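Local coordinates for protein prolyl endopeptidase (Myxococcus xanthus, PDB 2BKL) that probably hydrolyses peptide bonds after proline, and far less readily after alanine, in oligopeptides, as a serine peptidase of the S9A family, at residues D655-A658 against K659-S663; W186-D190 against P191-V195; V277-K281 against D282-V286; E30-P33 against E34-T37. One frame throughout, in Å; residues are numbered along the deposited sequence.

Contact 1 of 4, residues D655-A658 against K659-S663; sequences DQVA and KAIES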
loop_
_atom_site.group_PDB
_atom_site.type_symbol
_atom_site.label_atom_id
_atom_site.label_comp_id
_atom_site.label_asym_id
_atom_site.label_seq_id
_atom_site.Cartn_x
_atom_site.Cartn_y
_atom_site.Cartn_z
ATOM N N ASP A 655 -0.315 1.608 -14.488
ATOM C CA ASP A 655 0.862 0.755 -14.738
ATOM C C ASP A 655 1.449 0.971 -16.127
ATOM O O ASP A 655 1.723 0.019 -16.861
ATOM C CB ASP A 655 0.505 -0.726 -14.560
ATOM C CG ASP A 655 1.707 -1.646 -14.645
ATOM O OD1 ASP A 655 2.853 -1.262 -14.302
ATOM O OD2 ASP A 655 1.541 -2.816 -15.019
ATOM N N GLN A 656 1.653 2.237 -16.464
ATOM C CA GLN A 656 2.205 2.668 -17.745
ATOM C C GLN A 656 3.082 3.858 -17.426
ATOM O O GLN A 656 2.560 4.896 -16.984
ATOM C CB GLN A 656 1.098 3.124 -18.709
ATOM C CG GLN A 656 0.299 2.020 -19.369
ATOM C CD GLN A 656 1.103 1.296 -20.436
ATOM O OE1 GLN A 656 1.657 0.253 -20.163
ATOM N NE2 GLN A 656 1.165 1.851 -21.651
ATOM N N VAL A 657 4.382 3.769 -17.694
ATOM C CA VAL A 657 5.289 4.852 -17.357
ATOM C C VAL A 657 4.869 6.157 -18.009
ATOM O O VAL A 657 4.903 7.225 -17.370
ATOM C CB VAL A 657 6.748 4.534 -17.728
ATOM C CG1 VAL A 657 7.655 5.734 -17.408
ATOM C CG2 VAL A 657 7.236 3.340 -16.948
ATOM N N ALA A 658 4.499 6.108 -19.281
ATOM C CA ALA A 658 4.057 7.343 -19.947
ATOM C C ALA A 658 2.913 8.045 -19.233
ATOM O O ALA A 658 2.858 9.292 -19.214
ATOM C CB ALA A 658 3.661 7.056 -21.408
ATOM N N LYS A 659 1.976 7.277 -18.688
ATOM C CA LYS A 659 0.855 7.861 -17.948
ATOM C C LYS A 659 1.277 8.400 -16.589
ATOM O O LYS A 659 0.763 9.426 -16.121
ATOM C CB LYS A 659 -0.282 6.851 -17.818
ATOM C CG LYS A 659 -0.945 6.484 -19.173
ATOM C CD LYS A 659 -1.360 7.672 -20.049
ATOM C CE LYS A 659 -2.088 7.206 -21.300
ATOM N NZ LYS A 659 -1.247 6.319 -22.172
ATOM N N ALA A 660 2.244 7.772 -15.952
ATOM C CA ALA A 660 2.825 8.299 -14.714
ATOM C C ALA A 660 3.496 9.643 -14.960
ATOM O O ALA A 660 3.375 10.545 -14.136
ATOM C CB ALA A 660 3.797 7.283 -14.120
ATOM N N ILE A 661 4.186 9.782 -16.094
ATOM C CA ILE A 661 4.805 11.057 -16.461
ATOM C C ILE A 661 3.711 12.100 -16.560
ATOM O O ILE A 661 3.843 13.181 -15.981
ATOM C CB ILE A 661 5.610 10.948 -17.772
ATOM C CG1 ILE A 661 6.834 10.079 -17.559
ATOM C CG2 ILE A 661 6.044 12.339 -18.246
ATOM C CD1 ILE A 661 7.524 9.590 -18.833
ATOM N N GLU A 662 2.634 11.796 -17.306
ATOM C CA GLU A 662 1.537 12.761 -17.471
ATOM C C GLU A 662 0.917 13.154 -16.132
ATOM O O GLU A 662 0.582 14.318 -15.913
ATOM C CB GLU A 662 0.475 12.217 -18.428
ATOM C CG GLU A 662 0.910 12.214 -19.880
ATOM C CD GLU A 662 -0.191 11.724 -20.799
ATOM O OE1 GLU A 662 -1.246 12.389 -20.855
ATOM O OE2 GLU A 662 -0.026 10.687 -21.470
ATOM N N SER A 663 0.790 12.200 -15.211
ATOM C CA SER A 663 0.140 12.494 -13.944
ATOM C C SER A 663 1.029 13.416 -13.117
ATOM O O SER A 663 0.524 14.347 -12.486
ATOM C CB SER A 663 -0.161 11.206 -13.178
ATOM O OG SER A 663 -1.161 10.491 -13.872
#
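V657 lays its CG1 methyl against CD1 of I661, one helical turn on, at 4.1 Å. The two side chains cross at a slant. V657 CG1 is anti to the backbone N (chi1 178°), which brings it beside the carbonyl carbon and so toward the next turn. Both residues also pack on F67 of helix 56-67 and on Y68, so the pair forms one apolar ridge. From just before the helix, CB of Q656 meets CG of K659 at 4.0 Å. The backbone bonds open the helix. A660 N donates to Q656 O at 3.1 Å and I661 N to V657 O at 2.9 Å. E662 N reaches A658 O at 3.2 Å. Further along, K659 O takes two bonds, from S663 N and from S663 OG at 3.1 Å, on opposite faces of its plane. The serine hydroxyl is thus turned back on its own helix. At the first turn E92 takes a hydrogen bond from A658 N, and before it D655 forms a salt bridge with K93. Q656 holds the N-cap position, and the whole is a helix N-terminus, here that of helix 657-674 in the alpha/beta-hydrolase part of the enzyme.

Contact 2 of 4, residues W186-D190 against P191-V195; sequences WLPTD and PSIKV
The backbone folds into a type I beta turn from D190 to I193, closed by I193 N donating to D190 O at 3.1 Å. The D190 carboxylate then binds the inside of the turn. Its OD1 accepts from S192 N at 2.8 Å and from S192 OG at 2.7 Å. The two donors come from different sides: the amide on the anti side, 30° out of the carboxylate plane, and the hydroxyl on the syn side, nearer that plane. S192 OG sits between its own backbone N and carbonyl carbon (chi1 71°), which brings hydroxyl and amide to the same oxygen. The D190 side chain also has an apolar neighbour. I193 runs across it at about a right angle, with CD1 3.6 Å from D190 CB and CG1 3.7 Å from D190 OD2. The far end of I193 reaches P188, where CD1 meets the ring carbon CG at 4.1 Å. An alanine at D190 would remove the carboxylate and would probably leave S192 N and S192 OG without their shared acceptor, so that the serine hydroxyl could turn away. P191 follows D190 directly, and its ring fixes phi at -67°, as the second position of such a turn needs. Further back, W186 makes a cation-pi contact with R205, and L187 packs on Y170, a residue of the ligand pocket. An aspartate whose carboxylate takes the amide two residues on forms an Asx turn, here combined with a type I beta turn in the loop between strands 181-186 and 203-208 of the beta-propeller.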
loop_
_atom_site.group_PDB
_atom_site.type_symbol
_atom_site.label_atom_id
_atom_site.label_comp_id
_atom_site.label_asym_id
_atom_site.label_seq_id
_atom_site.Cartn_x
_atom_site.Cartn_y
_atom_site.Cartn_z
ATOM N N TRP A 186 -9.544 -18.034 -3.181
ATOM C CA TRP A 186 -10.460 -18.006 -4.315
ATOM C C TRP A 186 -11.762 -17.283 -3.958
ATOM O O TRP A 186 -12.301 -17.475 -2.871
ATOM C CB TRP A 186 -10.804 -19.448 -4.731
ATOM C CG TRP A 186 -11.650 -19.508 -5.946
ATOM C CD1 TRP A 186 -11.325 -19.107 -7.217
ATOM C CD2 TRP A 186 -12.976 -20.024 -6.022
ATOM N NE1 TRP A 186 -12.385 -19.330 -8.069
ATOM C CE2 TRP A 186 -13.399 -19.910 -7.365
ATOM C CE3 TRP A 186 -13.848 -20.584 -5.093
ATOM C CZ2 TRP A 186 -14.664 -20.323 -7.787
ATOM C CZ3 TRP A 186 -15.104 -20.999 -5.513
ATOM C CH2 TRP A 186 -15.493 -20.865 -6.841
ATOM N N LEU A 187 -12.291 -16.499 -4.900
ATOM C CA LEU A 187 -13.638 -15.925 -4.797
ATOM C C LEU A 187 -14.541 -16.541 -5.850
ATOM O O LEU A 187 -14.143 -16.679 -7.009
ATOM C CB LEU A 187 -13.602 -14.422 -5.025
ATOM C CG LEU A 187 -12.946 -13.583 -3.948
ATOM C CD1 LEU A 187 -12.735 -12.172 -4.419
ATOM C CD2 LEU A 187 -13.795 -13.566 -2.698
ATOM N N PRO A 188 -15.765 -16.911 -5.479
ATOM C CA PRO A 188 -16.727 -17.435 -6.457
ATOM C C PRO A 188 -17.209 -16.293 -7.361
ATOM O O PRO A 188 -17.098 -15.137 -6.976
ATOM C CB PRO A 188 -17.858 -17.955 -5.558
ATOM C CG PRO A 188 -17.833 -17.053 -4.427
ATOM C CD PRO A 188 -16.365 -16.801 -4.135
ATOM N N THR A 189 -17.643 -16.615 -8.584
ATOM C CA THR A 189 -18.307 -15.643 -9.428
ATOM C C THR A 189 -19.776 -16.023 -9.380
ATOM O O THR A 189 -20.225 -16.909 -10.082
ATOM C CB THR A 189 -17.757 -15.659 -10.877
ATOM O OG1 THR A 189 -16.389 -15.219 -10.862
ATOM C CG2 THR A 189 -18.433 -14.622 -11.746
ATOM N N ASP A 190 -20.487 -15.348 -8.506
ATOM C CA ASP A 190 -21.897 -15.603 -8.271
ATOM C C ASP A 190 -22.576 -14.261 -8.387
ATOM O O ASP A 190 -22.346 -13.358 -7.584
ATOM C CB ASP A 190 -22.013 -16.248 -6.886
ATOM C CG ASP A 190 -23.434 -16.350 -6.376
ATOM O OD1 ASP A 190 -24.356 -15.737 -6.949
ATOM O OD2 ASP A 190 -23.621 -17.033 -5.334
ATOM N N PRO A 191 -23.395 -14.067 -9.413
ATOM C CA PRO A 191 -23.987 -12.750 -9.662
ATOM C C PRO A 191 -24.979 -12.291 -8.599
ATOM O O PRO A 191 -25.420 -11.149 -8.625
ATOM C CB PRO A 191 -24.679 -12.939 -11.012
ATOM C CG PRO A 191 -24.984 -14.408 -11.068
ATOM C CD PRO A 191 -23.870 -15.088 -10.371
ATOM N N SER A 192 -25.389 -13.193 -7.707
ATOM C CA SER A 192 -26.300 -12.824 -6.642
ATOM C C SER A 192 -25.599 -12.288 -5.397
ATOM O O SER A 192 -26.268 -11.896 -4.438
ATOM C CB SER A 192 -27.212 -14.006 -6.275
ATOM O OG SER A 192 -26.565 -15.071 -5.587
ATOM N N ILE A 193 -24.275 -12.300 -5.399
ATOM C CA ILE A 193 -23.503 -11.727 -4.288
ATOM C C ILE A 193 -23.249 -10.247 -4.569
ATOM O O ILE A 193 -22.643 -9.892 -5.595
ATOM C CB ILE A 193 -22.187 -12.459 -4.097
ATOM C CG1 ILE A 193 -22.414 -13.944 -3.769
ATOM C CG2 ILE A 193 -21.379 -11.793 -2.953
ATOM C CD1 ILE A 193 -21.176 -14.770 -3.704
ATOM N N LYS A 194 -23.700 -9.402 -3.644
ATOM C CA LYS A 194 -23.473 -7.963 -3.694
ATOM C C LYS A 194 -21.981 -7.683 -3.535
ATOM O O LYS A 194 -21.270 -8.380 -2.804
ATOM C CB LYS A 194 -24.257 -7.267 -2.581
ATOM C CG LYS A 194 -25.770 -7.359 -2.741
ATOM C CD LYS A 194 -26.485 -6.804 -1.499
ATOM C CE LYS A 194 -27.966 -6.586 -1.747
ATOM N NZ LYS A 194 -28.752 -7.854 -1.675
ATOM N N VAL A 195 -21.506 -6.661 -4.232
ATOM C CA VAL A 195 -20.090 -6.345 -4.290
ATOM C C VAL A 195 -19.585 -6.125 -2.864
ATOM O O VAL A 195 -18.525 -6.610 -2.490
ATOM C CB VAL A 195 -19.835 -5.075 -5.159
ATOM C CG1 VAL A 195 -18.368 -4.550 -5.003
ATOM C CG2 VAL A 195 -20.174 -5.336 -6.637
#

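Contact 3 of 4, residues V277-K281 against D282-V286; sequences VHAWK and DRFYV
Backbone hydrogen bonds join V277-K281 to D282-V286 at two pairs. H278 N donates to Y285 O at 2.9 Å, and Y285 N returns a bond to H278 O at 2.7 Å. W280 N donates to R283 O at 3.0 Å, and R283 N comes back to W280 O. Between them lies the non-hydrogen-bonded pair A279-F284, and V277-V286 follows beyond H278-Y285. Three CA-H...O contacts add to these, as V277 CA to Y285 O. This is a beta hairpin with a two-residue loop, a type I' turn from W280 to R283. It joins strands 275-280 and 283-288, the first two of a propeller blade. Apolar contacts gather on the face of V277, A279, F284 and V286. A279 CB touches F284 CD1 at 3.7 Å, meeting the ring obliquely. V277 CG1, anti to the backbone N (chi1 -172°), turns to F284 CB at 3.8 Å, while V277 CG2 and V286 CG2 sit side by side. Y240, F242 and W256 stack edge-to-face with F284. The other face is mixed: H278, W280 and Y285 pack on I327. A water donates to W280 O at 2.8 Å and bonds Y285 OH, in that ring's plane at its edge. R283 leads away to a salt bridge with E299.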
loop_
_atom_site.group_PDB
_atom_site.type_symbol
_atom_site.label_atom_id
_atom_site.label_comp_id
_atom_site.label_asym_id
_atom_site.label_seq_id
_atom_site.Cartn_x
_atom_site.Cartn_y
_atom_site.Cartn_z
ATOM N N VAL A 277 2.956 -16.747 11.602
ATOM C CA VAL A 277 3.688 -17.968 11.888
ATOM C C VAL A 277 4.516 -18.437 10.695
ATOM O O VAL A 277 4.058 -18.392 9.531
ATOM C CB VAL A 277 2.737 -19.120 12.278
ATOM C CG1 VAL A 277 3.536 -20.320 12.766
ATOM C CG2 VAL A 277 1.751 -18.660 13.283
ATOM N N HIS A 278 5.746 -18.854 10.972
ATOM C CA HIS A 278 6.593 -19.536 9.993
ATOM C C HIS A 278 7.071 -20.836 10.598
ATOM O O HIS A 278 7.479 -20.859 11.740
ATOM C CB HIS A 278 7.754 -18.623 9.608
ATOM C CG HIS A 278 7.303 -17.397 8.875
ATOM N ND1 HIS A 278 6.744 -17.454 7.614
ATOM C CD2 HIS A 278 7.264 -16.097 9.249
ATOM C CE1 HIS A 278 6.391 -16.235 7.238
ATOM N NE2 HIS A 278 6.706 -15.393 8.208
ATOM N N ALA A 279 6.962 -21.920 9.841
ATOM C CA ALA A 279 7.414 -23.237 10.283
ATOM C C ALA A 279 8.695 -23.656 9.576
ATOM O O ALA A 279 8.816 -23.515 8.370
ATOM C CB ALA A 279 6.359 -24.256 10.027
ATOM N N TRP A 280 9.629 -24.177 10.343
ATOM C CA TRP A 280 10.880 -24.693 9.792
ATOM C C TRP A 280 11.352 -25.811 10.697
ATOM O O TRP A 280 11.419 -25.657 11.893
ATOM C CB TRP A 280 11.928 -23.559 9.696
ATOM C CG TRP A 280 13.235 -24.015 9.116
ATOM C CD1 TRP A 280 14.431 -24.048 9.740
ATOM C CD2 TRP A 280 13.455 -24.535 7.791
ATOM N NE1 TRP A 280 15.398 -24.540 8.889
ATOM C CE2 TRP A 280 14.818 -24.868 7.695
ATOM C CE3 TRP A 280 12.641 -24.753 6.671
ATOM C CZ2 TRP A 280 15.373 -25.413 6.541
ATOM C CZ3 TRP A 280 13.208 -25.302 5.522
ATOM C CH2 TRP A 280 14.554 -25.596 5.466
ATOM N N LYS A 281 11.707 -26.952 10.097
ATOM C CA LYS A 281 12.207 -28.136 10.830
ATOM C C LYS A 281 11.326 -28.473 12.039
ATOM O O LYS A 281 11.812 -28.740 13.135
ATOM C CB LYS A 281 13.703 -27.982 11.174
ATOM C CG LYS A 281 14.554 -27.967 9.910
ATOM C CD LYS A 281 16.038 -28.090 10.155
ATOM C CE LYS A 281 16.826 -28.223 8.845
ATOM N NZ LYS A 281 18.277 -27.955 9.099
ATOM N N ASP A 282 10.018 -28.537 11.792
ATOM C CA ASP A 282 9.017 -28.962 12.800
ATOM C C ASP A 282 8.953 -28.069 14.034
ATOM O O ASP A 282 8.536 -28.475 15.113
ATOM C CB ASP A 282 9.223 -30.417 13.223
ATOM C CG ASP A 282 9.162 -31.370 12.068
ATOM O OD1 ASP A 282 8.174 -31.374 11.308
ATOM O OD2 ASP A 282 10.082 -32.191 11.860
ATOM N N ARG A 283 9.370 -26.815 13.874
ATOM C CA ARG A 283 9.129 -25.812 14.918
ATOM C C ARG A 283 8.391 -24.643 14.285
ATOM O O ARG A 283 8.591 -24.336 13.133
ATOM C CB ARG A 283 10.442 -25.295 15.501
ATOM C CG ARG A 283 11.431 -26.356 15.880
ATOM C CD ARG A 283 10.960 -27.300 16.921
ATOM N NE ARG A 283 10.884 -26.677 18.237
ATOM C CZ ARG A 283 10.561 -27.322 19.342
ATOM N NH1 ARG A 283 10.238 -28.604 19.300
ATOM N NH2 ARG A 283 10.528 -26.674 20.495
ATOM N N PHE A 284 7.502 -24.004 15.041
ATOM C CA PHE A 284 6.777 -22.831 14.589
ATOM C C PHE A 284 7.392 -21.605 15.240
ATOM O O PHE A 284 7.700 -21.611 16.436
ATOM C CB PHE A 284 5.296 -22.881 15.019
ATOM C CG PHE A 284 4.470 -23.993 14.429
ATOM C CD1 PHE A 284 4.896 -24.803 13.400
ATOM C CD2 PHE A 284 3.173 -24.174 14.917
ATOM C CE1 PHE A 284 4.056 -25.782 12.886
ATOM C CE2 PHE A 284 2.344 -25.181 14.415
ATOM C CZ PHE A 284 2.792 -25.962 13.400
ATOM N N TYR A 285 7.604 -20.558 14.436
ATOM C CA TYR A 285 8.106 -19.269 14.897
ATOM C C TYR A 285 6.970 -18.267 14.774
ATOM O O TYR A 285 6.496 -18.006 13.692
ATOM C CB TYR A 285 9.372 -18.849 14.112
ATOM C CG TYR A 285 10.461 -19.879 14.311
ATOM C CD1 TYR A 285 10.553 -20.987 13.479
ATOM C CD2 TYR A 285 11.329 -19.798 15.389
ATOM C CE1 TYR A 285 11.485 -21.988 13.711
ATOM C CE2 TYR A 285 12.290 -20.802 15.629
ATOM C CZ TYR A 285 12.356 -21.884 14.777
ATOM O OH TYR A 285 13.260 -22.879 15.024
ATOM N N VAL A 286 6.529 -17.743 15.903
ATOM C CA VAL A 286 5.319 -16.937 15.974
ATOM C C VAL A 286 5.698 -15.512 16.336
ATOM O O VAL A 286 6.194 -15.266 17.437
ATOM C CB VAL A 286 4.327 -17.485 17.025
ATOM C CG1 VAL A 286 3.088 -16.617 17.114
ATOM C CG2 VAL A 286 3.945 -18.907 16.720
HETATM O O HOH W 1 13.755 -24.834 13.260
#

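Contact 4 of 4, residues E30-P33 against E34-T37; sequences EKAP and EVQT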
loop_
_atom_site.group_PDB
_atom_site.type_symbol
_atom_site.label_atom_id
_atom_site.label_comp_id
_atom_site.label_asym_id
_atom_site.label_seq_id
_atom_site.Cartn_x
_atom_site.Cartn_y
_atom_site.Cartn_z
ATOM N N GLU A 30 -22.590 5.159 -11.047
ATOM C CA GLU A 30 -21.830 5.444 -12.248
ATOM C C GLU A 30 -22.473 4.828 -13.494
ATOM O O GLU A 30 -22.063 5.122 -14.614
ATOM C CB GLU A 30 -20.366 4.970 -12.103
ATOM C CG GLU A 30 -20.095 3.474 -12.251
ATOM C CD GLU A 30 -20.618 2.604 -11.117
ATOM O OE1 GLU A 30 -20.947 3.133 -10.029
ATOM O OE2 GLU A 30 -20.702 1.360 -11.317
ATOM N N LYS A 31 -23.487 3.992 -13.306
ATOM C CA LYS A 31 -24.195 3.414 -14.457
ATOM C C LYS A 31 -25.198 4.367 -15.106
ATOM O O LYS A 31 -25.687 4.117 -16.202
ATOM C CB LYS A 31 -24.861 2.102 -14.040
ATOM C CG LYS A 31 -23.846 1.052 -13.655
ATOM C CD LYS A 31 -24.495 -0.282 -13.343
ATOM C CE LYS A 31 -23.485 -1.260 -12.779
ATOM N NZ LYS A 31 -24.071 -2.630 -12.694
ATOM N N ALA A 32 -25.527 5.457 -14.439
ATOM C CA ALA A 32 -26.446 6.432 -14.999
ATOM C C ALA A 32 -25.751 7.250 -16.090
ATOM O O ALA A 32 -24.661 7.782 -15.848
ATOM C CB ALA A 32 -26.933 7.342 -13.903
ATOM N N PRO A 33 -26.317 7.355 -17.295
ATOM C CA PRO A 33 -25.704 8.192 -18.333
ATOM C C PRO A 33 -25.414 9.641 -17.913
ATOM O O PRO A 33 -24.431 10.228 -18.359
ATOM C CB PRO A 33 -26.725 8.140 -19.482
ATOM C CG PRO A 33 -27.355 6.827 -19.310
ATOM C CD PRO A 33 -27.500 6.633 -17.816
ATOM N N GLU A 34 -26.264 10.227 -17.079
ATOM C CA GLU A 34 -26.042 11.596 -16.676
ATOM C C GLU A 34 -24.735 11.704 -15.893
ATOM O O GLU A 34 -24.049 12.713 -15.986
ATOM C CB GLU A 34 -27.181 12.123 -15.820
ATOM C CG GLU A 34 -27.151 13.625 -15.653
ATOM C CD GLU A 34 -28.216 14.151 -14.717
ATOM O OE1 GLU A 34 -29.001 13.353 -14.139
ATOM O OE2 GLU A 34 -28.261 15.384 -14.576
ATOM N N VAL A 35 -24.440 10.688 -15.095
ATOM C CA VAL A 35 -23.226 10.692 -14.275
ATOM C C VAL A 35 -22.007 10.501 -15.197
ATOM O O VAL A 35 -21.021 11.217 -15.055
ATOM C CB VAL A 35 -23.271 9.619 -13.162
ATOM C CG1 VAL A 35 -21.932 9.546 -12.418
ATOM C CG2 VAL A 35 -24.436 9.864 -12.217
ATOM N N GLN A 36 -22.083 9.583 -16.156
ATOM C CA GLN A 36 -20.982 9.436 -17.115
ATOM C C GLN A 36 -20.720 10.713 -17.892
ATOM O O GLN A 36 -19.567 11.103 -18.063
ATOM C CB GLN A 36 -21.258 8.282 -18.080
ATOM C CG GLN A 36 -21.214 6.933 -17.404
ATOM C CD GLN A 36 -19.801 6.506 -16.986
ATOM O OE1 GLN A 36 -18.806 6.814 -17.673
ATOM N NE2 GLN A 36 -19.707 5.782 -15.874
ATOM N N THR A 37 -21.772 11.397 -18.340
ATOM C CA THR A 37 -21.596 12.677 -19.025
ATOM C C THR A 37 -20.878 13.729 -18.145
ATOM O O THR A 37 -19.984 14.475 -18.603
ATOM C CB THR A 37 -22.965 13.210 -19.476
ATOM O OG1 THR A 37 -23.502 12.311 -20.461
ATOM C CG2 THR A 37 -22.854 14.523 -20.182
#
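A32 O is gripped by two backbone amides, Q36 N at 3.2 Å and V35 N at 3.0 Å. The V35 N bond is weak. A32 holds the N-cap position of helix 33-51. One residue on, P33 O takes T37 N at 2.9 Å, the next helical bond. The side-chain bond of note runs from Q36 back to the loop. Its NE2 donates to E30 O at 2.8 Å, with an N-H...O angle of 173°. The oxygen lies in the plane of the Q36 amide, and the donor is tilted 21° from the E30 carbonyl plane. Q36 is bent at chi2 (-71°), which folds the amide back over the start of the helix. Its CG also lies 3.4 Å from E30 O. An alanine in place of Q36 would probably leave E30 O without this donor and let the loop before the helix move more freely. V35 adds an apolar contact, its CG2 resting on A32 CB at 3.9 Å, while its CG1 comes near E30 CA. Both E30 and V35 also touch R625 of helix 622-632. The E34 carboxylate turns elsewhere, to a salt bridge with R7. The chemistry implies that the last turn of loop is tied to the first turn of helix by one strong side-chain bond as well as by the usual backbone ones.

In the fold
Along the chain the order is contact 4, 2, 3, 1. All are local, and none touches another. Contacts 4 and 1 both lie at helix N-termini, of helices 33-51 and 657-674, with centres about 26 Å apart. Contact 2 is a loop on one four-stranded sheet of the propeller and contact 3 a hairpin in another, with centres about 35 Å apart. Contacts 2 and 4 come nearest, about 8 Å between closest atoms, while contacts 3 and 4 are farthest, about 53 Å between centres. Contact 1 follows soon after H651 of the ligand pocket. E92 and K93, in the loop between propeller strands 81-87 and 95-100, touch it, so it lies where propeller and hydrolase parts meet.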